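Local coordinates for protein telomere length regulator taz1 (Schizosaccharomyces pombe, PDB 4ZMI) that binds double-stranded telomeric DNA, regulates telomere length and is needed for silencing of telomere-adjacent genes and for normal meiosis, at residues V149-G154 and A212-F217; F78-I81 and A86-C89; L10-C15 and E92-P97; Y80-D85 and L128-E133. All blocks are in the same frame, centred on the assembly; numbering follows the deposited sequence.

Contact 1: residues V149-G154 and A212-F217; sequences VIRYFG and ASFPAF
The last turns of helix 137-154 meet the loop and first turn of helix 214-229 where Arg151 reaches over to the rings of Phe214 and Phe217. Arg151 turns its CB toward the other segment. From there an extended chi2 puts CD over the middle of the Phe217 ring, and the bend at chi3 then lays NE and the guanidinium along its face. CD stands 3.5 Å from the Phe217 centroid, 14° off the normal, a CH-pi contact over the face. Beyond it Arg151 NE comes to 3.4 Å from Phe217 CE2, and the guanidinium lies almost flat against the ring, the planes 15° apart, with Phe217 CD2 under its rim. Phe217 CG is anti to the backbone N, which swings the ring off its own helix toward the arginine. In the helical, TRF-family domain of Taz1, the arginine thus joins two segments with 57 residues of chain between them. Phe214 is met at the far end of the same group: Arg151 NH2 lies 3.5 Å from Phe214 CD1, the two planes inclined at 47°. On the loop side a water lies between Arg151 NH1 and Ala212 O. It donates to the carbonyl at 2.8 Å, whereas its spacing from NH1 is too short to be reliable. The guanidinium is polar but buried, and its strongest partner is His117, whose NE2 is hydrogen-bonded to Arg151 NE; the His117 ring also meets Phe217. Pro43 of helix 43-50 touches both Arg151 and Phe214.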
loop_
_atom_site.group_PDB
_atom_site.type_symbol
_atom_site.label_atom_id
_atom_site.label_comp_id
_atom_site.label_asym_id
_atom_site.label_seq_id
_atom_site.Cartn_x
_atom_site.Cartn_y
_atom_site.Cartn_z
ATOM N N VAL A 149 -6.247 -10.451 0.786
ATOM C CA VAL A 149 -6.857 -11.298 1.812
ATOM C C VAL A 149 -6.577 -12.780 1.527
ATOM O O VAL A 149 -6.188 -13.524 2.441
ATOM C CB VAL A 149 -8.359 -11.008 1.996
ATOM C CG1 VAL A 149 -8.984 -11.976 2.982
ATOM C CG2 VAL A 149 -8.534 -9.581 2.491
ATOM N N ILE A 150 -6.721 -13.186 0.261
ATOM C CA ILE A 150 -6.429 -14.562 -0.141
ATOM C C ILE A 150 -4.973 -14.884 0.149
ATOM O O ILE A 150 -4.664 -15.903 0.771
ATOM C CB ILE A 150 -6.631 -14.803 -1.650
ATOM C CG1 ILE A 150 -7.956 -14.237 -2.133
ATOM C CG2 ILE A 150 -6.573 -16.280 -1.936
ATOM C CD1 ILE A 150 -9.142 -14.932 -1.551
ATOM N N ARG A 151 -4.086 -14.006 -0.318
ATOM C CA ARG A 151 -2.651 -14.206 -0.169
ATOM C C ARG A 151 -2.283 -14.393 1.294
ATOM O O ARG A 151 -1.530 -15.303 1.632
ATOM C CB ARG A 151 -1.852 -13.066 -0.833
ATOM C CG ARG A 151 -1.979 -13.100 -2.377
ATOM C CD ARG A 151 -1.053 -12.119 -3.095
ATOM N NE ARG A 151 0.355 -12.468 -2.948
ATOM C CZ ARG A 151 0.966 -13.399 -3.677
ATOM N NH1 ARG A 151 0.286 -14.092 -4.600
ATOM N NH2 ARG A 151 2.256 -13.660 -3.477
ATOM N N TYR A 152 -2.853 -13.576 2.172
ATOM C CA TYR A 152 -2.544 -13.728 3.588
ATOM C C TYR A 152 -3.007 -15.080 4.114
ATOM O O TYR A 152 -2.195 -15.867 4.601
ATOM C CB TYR A 152 -3.175 -12.642 4.446
ATOM C CG TYR A 152 -2.802 -12.803 5.891
ATOM C CD1 TYR A 152 -1.652 -12.224 6.386
ATOM C CD2 TYR A 152 -3.591 -13.535 6.758
ATOM C CE1 TYR A 152 -1.295 -12.363 7.707
ATOM C CE2 TYR A 152 -3.242 -13.686 8.085
ATOM C CZ TYR A 152 -2.086 -13.098 8.552
ATOM O OH TYR A 152 -1.706 -13.222 9.870
ATOM N N PHE A 153 -4.314 -15.329 4.038
ATOM C CA PHE A 153 -4.901 -16.516 4.661
ATOM C C PHE A 153 -4.703 -17.770 3.864
ATOM O O PHE A 153 -5.225 -18.809 4.233
ATOM C CB PHE A 153 -6.394 -16.360 4.867
ATOM C CG PHE A 153 -6.751 -15.275 5.801
ATOM C CD1 PHE A 153 -7.455 -14.165 5.359
ATOM C CD2 PHE A 153 -6.374 -15.347 7.124
ATOM C CE1 PHE A 153 -7.782 -13.143 6.230
ATOM C CE2 PHE A 153 -6.699 -14.326 8.001
ATOM C CZ PHE A 153 -7.403 -13.221 7.551
ATOM N N GLY A 154 -3.987 -17.670 2.755
ATOM C CA GLY A 154 -3.710 -18.846 1.949
ATOM C C GLY A 154 -2.353 -19.417 2.316
ATOM O O GLY A 154 -2.009 -20.532 1.939
ATOM N N ALA A 212 -4.678 -15.663 -7.235
ATOM C CA ALA A 212 -4.197 -15.360 -8.582
ATOM C C ALA A 212 -2.730 -15.706 -8.740
ATOM O O ALA A 212 -2.009 -15.846 -7.757
ATOM C CB ALA A 212 -4.445 -13.934 -8.949
ATOM N N SER A 213 -2.303 -15.870 -9.986
ATOM C CA SER A 213 -0.903 -16.087 -10.270
ATOM C C SER A 213 -0.139 -14.818 -9.918
ATOM O O SER A 213 -0.660 -13.702 -10.062
ATOM C CB SER A 213 -0.714 -16.371 -11.744
ATOM O OG SER A 213 -1.279 -15.316 -12.494
ATOM N N PHE A 214 1.097 -15.000 -9.464
ATOM C CA PHE A 214 1.946 -13.883 -9.086
ATOM C C PHE A 214 2.135 -12.839 -10.193
ATOM O O PHE A 214 1.945 -11.653 -9.944
ATOM C CB PHE A 214 3.291 -14.356 -8.520
ATOM C CG PHE A 214 4.032 -13.274 -7.780
ATOM C CD1 PHE A 214 3.539 -12.782 -6.587
ATOM C CD2 PHE A 214 5.194 -12.733 -8.289
ATOM C CE1 PHE A 214 4.197 -11.781 -5.904
ATOM C CE2 PHE A 214 5.861 -11.740 -7.605
ATOM C CZ PHE A 214 5.362 -11.264 -6.411
ATOM N N PRO A 215 2.498 -13.263 -11.418
ATOM C CA PRO A 215 2.711 -12.242 -12.450
ATOM C C PRO A 215 1.438 -11.472 -12.752
ATOM O O PRO A 215 1.483 -10.347 -13.251
ATOM C CB PRO A 215 3.100 -13.067 -13.670
ATOM C CG PRO A 215 2.514 -14.399 -13.408
ATOM C CD PRO A 215 2.738 -14.609 -11.956
ATOM N N ALA A 216 0.304 -12.085 -12.458
ATOM C CA ALA A 216 -0.956 -11.408 -12.652
ATOM C C ALA A 216 -1.218 -10.501 -11.455
ATOM O O ALA A 216 -1.745 -9.395 -11.597
ATOM C CB ALA A 216 -2.080 -12.413 -12.830
ATOM N N PHE A 217 -0.859 -10.988 -10.273
ATOM C CA PHE A 217 -0.950 -10.183 -9.063
ATOM C C PHE A 217 -0.112 -8.930 -9.255
ATOM O O PHE A 217 -0.609 -7.805 -9.127
ATOM C CB PHE A 217 -0.471 -10.990 -7.860
ATOM C CG PHE A 217 -0.426 -10.204 -6.575
ATOM C CD1 PHE A 217 -1.517 -9.467 -6.164
ATOM C CD2 PHE A 217 0.699 -10.225 -5.764
ATOM C CE1 PHE A 217 -1.481 -8.747 -4.979
ATOM C CE2 PHE A 217 0.726 -9.509 -4.574
ATOM C CZ PHE A 217 -0.367 -8.777 -4.189
HETATM O O HOH W 1 -1.839 -13.927 -5.768
#

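Contact 2: residues F78-I81 and A86-C89; sequences FSYI and AYWC
Ile81 and Tyr87 bring the backbones of two short consecutive helices, 78-83 and 85-91, to a CA-to-CA distance of 5.1 Å across the tight turn that joins them. The aromatic part of the contact is an edge-to-face (T-shaped) pair, in which Tyr80 sends its edge into the face of Tyr87, with centroids 5.2 Å apart and planes at 71°. Tyr80 CE2 sits over the centre of the Tyr87 ring and is 3.8 Å from Tyr87 CD1. With CG anti to the backbone N (chi1 -176°), the Tyr80 ring is sent out from the flank of its helix, toward Tyr87. Nearer the turn, Ile81 CG2 rests 3.9 Å from Tyr87 O, while Trp88 CB packs 3.5 Å from Ile81 O. A serine in place of Tyr87 would probably leave the Tyr80 edge without the face it points into and open a gap between the two helices. The hydroxyl of Tyr80 is bonded to Trp3 N, and the Trp3 ring lies nearly parallel to that of Tyr87, which ties the N-terminal residues to this pair of helices. Helix 95-107 packs on the helix 78-83 side, where Leu98 touches Ile81.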
loop_
_atom_site.group_PDB
_atom_site.type_symbol
_atom_site.label_atom_id
_atom_site.label_comp_id
_atom_site.label_asym_id
_atom_site.label_seq_id
_atom_site.Cartn_x
_atom_site.Cartn_y
_atom_site.Cartn_z
ATOM N N PHE A 78 -2.570 9.212 2.645
ATOM C CA PHE A 78 -3.270 10.374 2.137
ATOM C C PHE A 78 -4.517 10.686 2.945
ATOM O O PHE A 78 -4.881 11.856 3.114
ATOM C CB PHE A 78 -3.549 10.236 0.641
ATOM C CG PHE A 78 -2.304 10.302 -0.202
ATOM C CD1 PHE A 78 -1.707 9.152 -0.671
ATOM C CD2 PHE A 78 -1.710 11.521 -0.487
ATOM C CE1 PHE A 78 -0.552 9.209 -1.421
ATOM C CE2 PHE A 78 -0.562 11.584 -1.239
ATOM C CZ PHE A 78 0.020 10.431 -1.710
ATOM N N SER A 79 -5.152 9.659 3.492
ATOM C CA SER A 79 -6.277 9.925 4.376
ATOM C C SER A 79 -5.818 10.685 5.616
ATOM O O SER A 79 -6.524 11.541 6.110
ATOM C CB SER A 79 -6.978 8.636 4.798
ATOM O OG SER A 79 -6.114 7.788 5.534
ATOM N N TYR A 80 -4.635 10.359 6.114
ATOM C CA TYR A 80 -4.127 10.996 7.318
ATOM C C TYR A 80 -3.756 12.456 7.028
ATOM O O TYR A 80 -4.179 13.359 7.728
ATOM C CB TYR A 80 -2.916 10.219 7.807
ATOM C CG TYR A 80 -2.314 10.691 9.102
ATOM C CD1 TYR A 80 -2.576 10.029 10.286
ATOM C CD2 TYR A 80 -1.446 11.762 9.129
ATOM C CE1 TYR A 80 -2.016 10.431 11.471
ATOM C CE2 TYR A 80 -0.878 12.195 10.326
ATOM C CZ TYR A 80 -1.168 11.523 11.488
ATOM O OH TYR A 80 -0.597 11.920 12.660
ATOM N N ILE A 81 -2.976 12.662 5.973
ATOM C CA ILE A 81 -2.578 13.977 5.514
ATOM C C ILE A 81 -3.771 14.876 5.206
ATOM O O ILE A 81 -3.736 16.061 5.502
ATOM C CB ILE A 81 -1.715 13.865 4.264
ATOM C CG1 ILE A 81 -0.398 13.169 4.607
ATOM C CG2 ILE A 81 -1.468 15.234 3.676
ATOM C CD1 ILE A 81 0.512 12.995 3.423
ATOM N N ALA A 86 -2.336 20.281 10.229
ATOM C CA ALA A 86 -0.899 20.519 10.236
ATOM C C ALA A 86 -0.224 19.788 9.074
ATOM O O ALA A 86 0.681 20.322 8.419
ATOM C CB ALA A 86 -0.301 20.082 11.564
ATOM N N TYR A 87 -0.674 18.566 8.797
ATOM C CA TYR A 87 -0.034 17.785 7.739
ATOM C C TYR A 87 -0.517 18.204 6.361
ATOM O O TYR A 87 0.267 18.242 5.398
ATOM C CB TYR A 87 -0.194 16.281 7.981
ATOM C CG TYR A 87 0.404 15.871 9.295
ATOM C CD1 TYR A 87 -0.318 15.999 10.471
ATOM C CD2 TYR A 87 1.701 15.390 9.370
ATOM C CE1 TYR A 87 0.226 15.649 11.693
ATOM C CE2 TYR A 87 2.256 15.029 10.591
ATOM C CZ TYR A 87 1.512 15.169 11.744
ATOM O OH TYR A 87 2.030 14.823 12.961
ATOM N N TRP A 88 -1.800 18.531 6.264
ATOM C CA TRP A 88 -2.341 19.091 5.023
ATOM C C TRP A 88 -1.476 20.256 4.541
ATOM O O TRP A 88 -0.939 20.228 3.431
ATOM C CB TRP A 88 -3.767 19.588 5.250
ATOM C CG TRP A 88 -4.629 19.613 4.021
ATOM C CD1 TRP A 88 -4.229 19.496 2.717
ATOM C CD2 TRP A 88 -6.051 19.746 3.995
ATOM N NE1 TRP A 88 -5.321 19.549 1.884
ATOM C CE2 TRP A 88 -6.451 19.700 2.645
ATOM C CE3 TRP A 88 -7.025 19.897 4.985
ATOM C CZ2 TRP A 88 -7.786 19.803 2.263
ATOM C CZ3 TRP A 88 -8.341 19.995 4.610
ATOM C CH2 TRP A 88 -8.714 19.951 3.259
ATOM N N CYS A 89 -1.317 21.265 5.398
ATOM C CA CYS A 89 -0.560 22.458 5.026
ATOM C C CYS A 89 0.853 22.101 4.615
ATOM O O CYS A 89 1.360 22.603 3.616
ATOM C CB CYS A 89 -0.523 23.445 6.179
ATOM S SG CYS A 89 -2.149 23.816 6.810
#

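Contact 3: residues L10-C15 and E92-P97; sequences LLVNDC and EDLEKP
Leu94 points its CB at helix 5-35 and meets Cys15 almost from its root. CB lies 4.0 Å from Cys15 SG, and CG is about 4.2 Å from the same sulfur. The branches then part: CD2 stays at the edge of the sulfur's reach, whereas CD1 pushes forward to 3.7 Å from Cys15 SG and, at the tip, to 3.7 Å from Val12 CG1. Leu94 CG is anti to its own carbonyl carbon (chi1 -63°), with chi2 of 171° extending CD1 into the groove between Val12 and Cys15, one helical turn apart. Replacing Leu94 by a glycine would probably open a gap beside the Cys15 sulfur and leave Val12 CG1 without its partner here. Pro97 takes a second side of the thiol, its ring atom CG standing 3.6 Å from Cys15 SG; seen from the sulfur, the proline and the leucine methyl lie at roughly a right angle. Leu94 occupies the N-cap position of helix 95-107, so this contact sets the start of that helix against the long N-terminal helix. Phe91 and Leu90 of helix 85-91 continue the apolar surface over Val12, and Gln16 and Ala19 touch Pro97 further along helix 5-35. With methyls, a proline ring and a thiol as the touching groups, the joint depends on close fit and apolar burial, not on directed polar bonds.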
loop_
_atom_site.group_PDB
_atom_site.type_symbol
_atom_site.label_atom_id
_atom_site.label_comp_id
_atom_site.label_asym_id
_atom_site.label_seq_id
_atom_site.Cartn_x
_atom_site.Cartn_y
_atom_site.Cartn_z
ATOM N N LEU A 10 10.997 17.396 7.715
ATOM C CA LEU A 10 12.128 16.974 6.871
ATOM C C LEU A 10 11.691 16.403 5.523
ATOM O O LEU A 10 12.372 16.621 4.522
ATOM C CB LEU A 10 12.987 15.915 7.556
ATOM C CG LEU A 10 13.792 16.227 8.813
ATOM C CD1 LEU A 10 14.489 14.953 9.290
ATOM C CD2 LEU A 10 14.808 17.353 8.571
ATOM N N LEU A 11 10.578 15.660 5.487
ATOM C CA LEU A 11 10.142 15.034 4.227
ATOM C C LEU A 11 9.737 16.115 3.228
ATOM O O LEU A 11 10.009 15.994 2.038
ATOM C CB LEU A 11 9.014 13.983 4.423
ATOM C CG LEU A 11 8.601 13.166 3.179
ATOM C CD1 LEU A 11 9.798 12.478 2.565
ATOM C CD2 LEU A 11 7.478 12.125 3.447
ATOM N N VAL A 12 9.118 17.186 3.718
ATOM C CA VAL A 12 8.785 18.320 2.861
ATOM C C VAL A 12 10.043 18.837 2.144
ATOM O O VAL A 12 10.016 19.117 0.942
ATOM C CB VAL A 12 8.117 19.457 3.670
ATOM C CG1 VAL A 12 7.724 20.634 2.764
ATOM C CG2 VAL A 12 6.904 18.932 4.423
ATOM N N ASN A 13 11.145 18.926 2.887
ATOM C CA ASN A 13 12.421 19.413 2.350
ATOM C C ASN A 13 13.051 18.491 1.294
ATOM O O ASN A 13 13.481 18.952 0.242
ATOM C CB ASN A 13 13.427 19.679 3.483
ATOM C CG ASN A 13 13.130 20.965 4.255
ATOM O OD1 ASN A 13 12.207 21.709 3.918
ATOM N ND2 ASN A 13 13.914 21.226 5.299
ATOM N N ASP A 14 13.096 17.192 1.567
ATOM C CA ASP A 14 13.776 16.251 0.679
ATOM C C ASP A 14 12.827 15.557 -0.266
ATOM O O ASP A 14 13.167 14.538 -0.875
ATOM C CB ASP A 14 14.482 15.196 1.504
ATOM C CG ASP A 14 15.242 15.793 2.647
ATOM O OD1 ASP A 14 15.687 16.950 2.506
ATOM O OD2 ASP A 14 15.384 15.112 3.683
ATOM N N CYS A 15 11.638 16.120 -0.393
ATOM C CA CYS A 15 10.535 15.434 -1.046
ATOM C C CYS A 15 10.838 15.095 -2.492
ATOM O O CYS A 15 10.910 13.920 -2.870
ATOM C CB CYS A 15 9.280 16.294 -0.964
ATOM S SG CYS A 15 7.773 15.380 -1.194
ATOM N N GLU A 92 0.073 19.603 1.100
ATOM C CA GLU A 92 -0.890 20.004 0.069
ATOM C C GLU A 92 -0.295 20.299 -1.327
ATOM O O GLU A 92 -0.930 20.039 -2.342
ATOM C CB GLU A 92 -1.689 21.204 0.600
ATOM C CG GLU A 92 -2.556 21.949 -0.391
ATOM C CD GLU A 92 -3.099 23.237 0.206
ATOM O OE1 GLU A 92 -2.725 24.332 -0.273
ATOM O OE2 GLU A 92 -3.895 23.148 1.164
ATOM N N ASP A 93 0.927 20.826 -1.375
ATOM C CA ASP A 93 1.580 21.142 -2.649
ATOM C C ASP A 93 2.254 19.923 -3.255
ATOM O O ASP A 93 2.367 19.803 -4.475
ATOM C CB ASP A 93 2.647 22.235 -2.465
ATOM C CG ASP A 93 2.098 23.649 -2.638
ATOM O OD1 ASP A 93 1.646 23.980 -3.755
ATOM O OD2 ASP A 93 2.153 24.439 -1.667
ATOM N N LEU A 94 2.703 19.022 -2.392
ATOM C CA LEU A 94 3.614 17.957 -2.790
ATOM C C LEU A 94 2.943 16.634 -3.151
ATOM O O LEU A 94 3.554 15.578 -3.001
ATOM C CB LEU A 94 4.612 17.705 -1.663
ATOM C CG LEU A 94 5.523 18.877 -1.336
ATOM C CD1 LEU A 94 6.316 18.618 -0.064
ATOM C CD2 LEU A 94 6.440 19.099 -2.512
ATOM N N GLU A 95 1.702 16.669 -3.622
ATOM C CA GLU A 95 0.988 15.413 -3.857
ATOM C C GLU A 95 1.676 14.532 -4.893
ATOM O O GLU A 95 1.843 13.337 -4.681
ATOM C CB GLU A 95 -0.468 15.653 -4.239
ATOM C CG GLU A 95 -1.300 14.396 -4.181
ATOM C CD GLU A 95 -2.687 14.579 -4.751
ATOM O OE1 GLU A 95 -3.552 15.151 -4.061
ATOM O OE2 GLU A 95 -2.914 14.142 -5.894
ATOM N N LYS A 96 2.097 15.138 -5.999
ATOM C CA LYS A 96 2.780 14.418 -7.077
ATOM C C LYS A 96 3.972 13.579 -6.591
ATOM O O LYS A 96 4.017 12.383 -6.842
ATOM C CB LYS A 96 3.198 15.356 -8.233
ATOM C CG LYS A 96 2.351 16.635 -8.412
ATOM C CD LYS A 96 2.799 17.783 -7.475
ATOM C CE LYS A 96 2.117 19.110 -7.813
ATOM N NZ LYS A 96 2.804 19.866 -8.904
ATOM N N PRO A 97 4.945 14.187 -5.892
ATOM C CA PRO A 97 6.053 13.318 -5.472
ATOM C C PRO A 97 5.678 12.359 -4.344
ATOM O O PRO A 97 6.358 11.353 -4.185
ATOM C CB PRO A 97 7.104 14.314 -4.975
ATOM C CG PRO A 97 6.314 15.460 -4.512
ATOM C CD PRO A 97 5.200 15.585 -5.514
#

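Contact 4: residues Y80-D85 and L128-E133; sequences YIRKYD and LLSADE
Arg82 and Ser130 meet where two helices of this all-helical domain come to their C-terminal ends, 78-83 on one side and 118-130 on the other. These two residues supply nearly all the surface buried here. Arg82 starts out extended, with CG anti to the backbone N (chi1 176°), and then bends sharply at chi3 (-28°), an almost eclipsed torsion that turns the guanidinium against the last turn of helix 118-130. Its plane is used in two ways: Ser130 OG lies in that plane, at the edge, while Ser130 O sits over one face, 3.8 Å from Arg82 NH1. The serine hydroxyl has its main bond inside its own helix, to Asp126 O one turn earlier. Arg82 NE gives a weak hydrogen bond to Arg233 O near the C-terminus of the chain; Arg233 also touches the Ser130 side chain. A positive group beside a helix C-terminus would probably be stabilised by the carbonyls gathered there. Asp132 and Glu133, in the loop that follows, may add to this at longer range, although Glu133 is poorly ordered and Asp132 OD1 stays 5.7 Å from Arg82 NH1. At the guanidinium edge, Arg82 NH2 lies 3.1 Å from Ser130 OG.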
loop_
_atom_site.group_PDB
_atom_site.type_symbol
_atom_site.label_atom_id
_atom_site.label_comp_id
_atom_site.label_asym_id
_atom_site.label_seq_id
_atom_site.Cartn_x
_atom_site.Cartn_y
_atom_site.Cartn_z
ATOM N N TYR A 80 -4.635 10.359 6.114
ATOM C CA TYR A 80 -4.127 10.996 7.318
ATOM C C TYR A 80 -3.756 12.456 7.028
ATOM O O TYR A 80 -4.179 13.359 7.728
ATOM C CB TYR A 80 -2.916 10.219 7.807
ATOM C CG TYR A 80 -2.314 10.691 9.102
ATOM C CD1 TYR A 80 -2.576 10.029 10.286
ATOM C CD2 TYR A 80 -1.446 11.762 9.129
ATOM C CE1 TYR A 80 -2.016 10.431 11.471
ATOM C CE2 TYR A 80 -0.878 12.195 10.326
ATOM C CZ TYR A 80 -1.168 11.523 11.488
ATOM O OH TYR A 80 -0.597 11.920 12.660
ATOM N N ILE A 81 -2.976 12.662 5.973
ATOM C CA ILE A 81 -2.578 13.977 5.514
ATOM C C ILE A 81 -3.771 14.876 5.206
ATOM O O ILE A 81 -3.736 16.061 5.502
ATOM C CB ILE A 81 -1.715 13.865 4.264
ATOM C CG1 ILE A 81 -0.398 13.169 4.607
ATOM C CG2 ILE A 81 -1.468 15.234 3.676
ATOM C CD1 ILE A 81 0.512 12.995 3.423
ATOM N N ARG A 82 -4.833 14.326 4.626
ATOM C CA ARG A 82 -6.010 15.145 4.342
ATOM C C ARG A 82 -6.762 15.492 5.616
ATOM O O ARG A 82 -7.323 16.582 5.744
ATOM C CB ARG A 82 -6.955 14.452 3.366
ATOM C CG ARG A 82 -8.247 15.233 3.107
ATOM C CD ARG A 82 -9.222 14.459 2.224
ATOM N NE ARG A 82 -8.507 13.546 1.352
ATOM C CZ ARG A 82 -8.461 12.233 1.541
ATOM N NH1 ARG A 82 -9.112 11.688 2.560
ATOM N NH2 ARG A 82 -7.770 11.473 0.710
ATOM N N LYS A 83 -6.761 14.560 6.565
ATOM C CA LYS A 83 -7.484 14.735 7.824
ATOM C C LYS A 83 -6.901 15.788 8.781
ATOM O O LYS A 83 -7.642 16.590 9.329
ATOM C CB LYS A 83 -7.605 13.404 8.567
ATOM C CG LYS A 83 -8.205 13.541 9.951
ATOM C CD LYS A 83 -9.659 13.977 9.829
ATOM C CE LYS A 83 -10.310 14.173 11.188
ATOM N NZ LYS A 83 -11.799 14.093 11.058
ATOM N N TYR A 84 -5.591 15.773 9.002
ATOM C CA TYR A 84 -4.996 16.639 10.024
ATOM C C TYR A 84 -4.348 17.890 9.447
ATOM O O TYR A 84 -3.411 17.832 8.635
ATOM C CB TYR A 84 -4.054 15.847 10.935
ATOM C CG TYR A 84 -4.748 14.655 11.564
ATOM C CD1 TYR A 84 -4.538 13.372 11.078
ATOM C CD2 TYR A 84 -5.654 14.818 12.605
ATOM C CE1 TYR A 84 -5.182 12.277 11.630
ATOM C CE2 TYR A 84 -6.315 13.724 13.164
ATOM C CZ TYR A 84 -6.071 12.460 12.675
ATOM O OH TYR A 84 -6.714 11.364 13.218
ATOM N N ASP A 85 -4.871 19.028 9.889
ATOM C CA ASP A 85 -4.561 20.302 9.263
ATOM C C ASP A 85 -3.066 20.559 9.154
ATOM O O ASP A 85 -2.583 20.966 8.092
ATOM C CB ASP A 85 -5.289 21.447 9.971
ATOM C CG ASP A 85 -6.801 21.399 9.754
ATOM O OD1 ASP A 85 -7.245 21.025 8.638
ATOM O OD2 ASP A 85 -7.544 21.730 10.706
ATOM N N LEU A 128 -9.072 3.208 -0.071
ATOM C CA LEU A 128 -10.466 2.982 0.284
ATOM C C LEU A 128 -11.002 4.015 1.262
ATOM O O LEU A 128 -12.198 4.308 1.268
ATOM C CB LEU A 128 -10.654 1.582 0.863
ATOM C CG LEU A 128 -10.528 0.398 -0.102
ATOM C CD1 LEU A 128 -10.784 -0.909 0.641
ATOM C CD2 LEU A 128 -11.506 0.542 -1.265
ATOM N N LEU A 129 -10.124 4.554 2.105
ATOM C CA LEU A 129 -10.545 5.506 3.131
ATOM C C LEU A 129 -10.617 6.904 2.548
ATOM O O LEU A 129 -11.358 7.741 3.025
ATOM C CB LEU A 129 -9.577 5.499 4.314
ATOM C CG LEU A 129 -9.684 4.292 5.240
ATOM C CD1 LEU A 129 -8.394 4.126 6.021
ATOM C CD2 LEU A 129 -10.843 4.458 6.182
ATOM N N SER A 130 -9.832 7.140 1.506
ATOM C CA SER A 130 -9.692 8.466 0.938
ATOM C C SER A 130 -10.875 8.830 0.070
ATOM O O SER A 130 -11.355 9.954 0.100
ATOM C CB SER A 130 -8.447 8.512 0.075
ATOM O OG SER A 130 -7.302 8.464 0.884
ATOM N N ALA A 131 -11.329 7.877 -0.730
ATOM C CA ALA A 131 -12.336 8.180 -1.727
ATOM C C ALA A 131 -13.685 8.587 -1.138
ATOM O O ALA A 131 -14.368 7.789 -0.500
ATOM C CB ALA A 131 -12.508 7.011 -2.673
ATOM N N ASP A 132 -14.043 9.849 -1.335
ATOM C CA ASP A 132 -15.439 10.257 -1.288
ATOM C C ASP A 132 -15.832 10.415 -2.740
ATOM O O ASP A 132 -16.862 9.909 -3.196
ATOM C CB ASP A 132 -15.637 11.579 -0.527
ATOM C CG ASP A 132 -14.479 12.524 -0.674
ATOM O OD1 ASP A 132 -14.118 13.195 0.324
ATOM O OD2 ASP A 132 -13.938 12.603 -1.790
ATOM N N GLU A 133 -14.940 11.098 -3.452
ATOM C CA GLU A 133 -15.079 11.433 -4.861
ATOM C C GLU A 133 -15.610 10.266 -5.701
ATOM O O GLU A 133 -15.388 9.093 -5.379
ATOM C CB GLU A 133 -13.728 11.951 -5.402
ATOM C CG GLU A 133 -13.228 13.282 -4.770
ATOM C CD GLU A 133 -11.817 13.206 -4.147
ATOM O OE1 GLU A 133 -11.409 12.117 -3.693
ATOM O OE2 GLU A 133 -11.117 14.245 -4.098
#

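In the fold
Contacts 2, 3 and 4 gather on one side of the chain, and contact 1 lies across its centre, about 31 Å from contact 2 between centres. Contacts 2 and 4 share helix 78-83 and touch, with Ser79 packed on Leu129 and Ser130. Contact 2 also abuts contact 3 through Phe78 and Glu95, and along the chain it is nested in the loop that contact 3 closes. Contacts 1 and 2 are mostly buried and built on aromatic rings; 3 and 4 are only partly buried, the former apolar, the latter polar. Each of contacts 1 and 4 relies on an arginine, laid over rings in the first and against a helix end in the second.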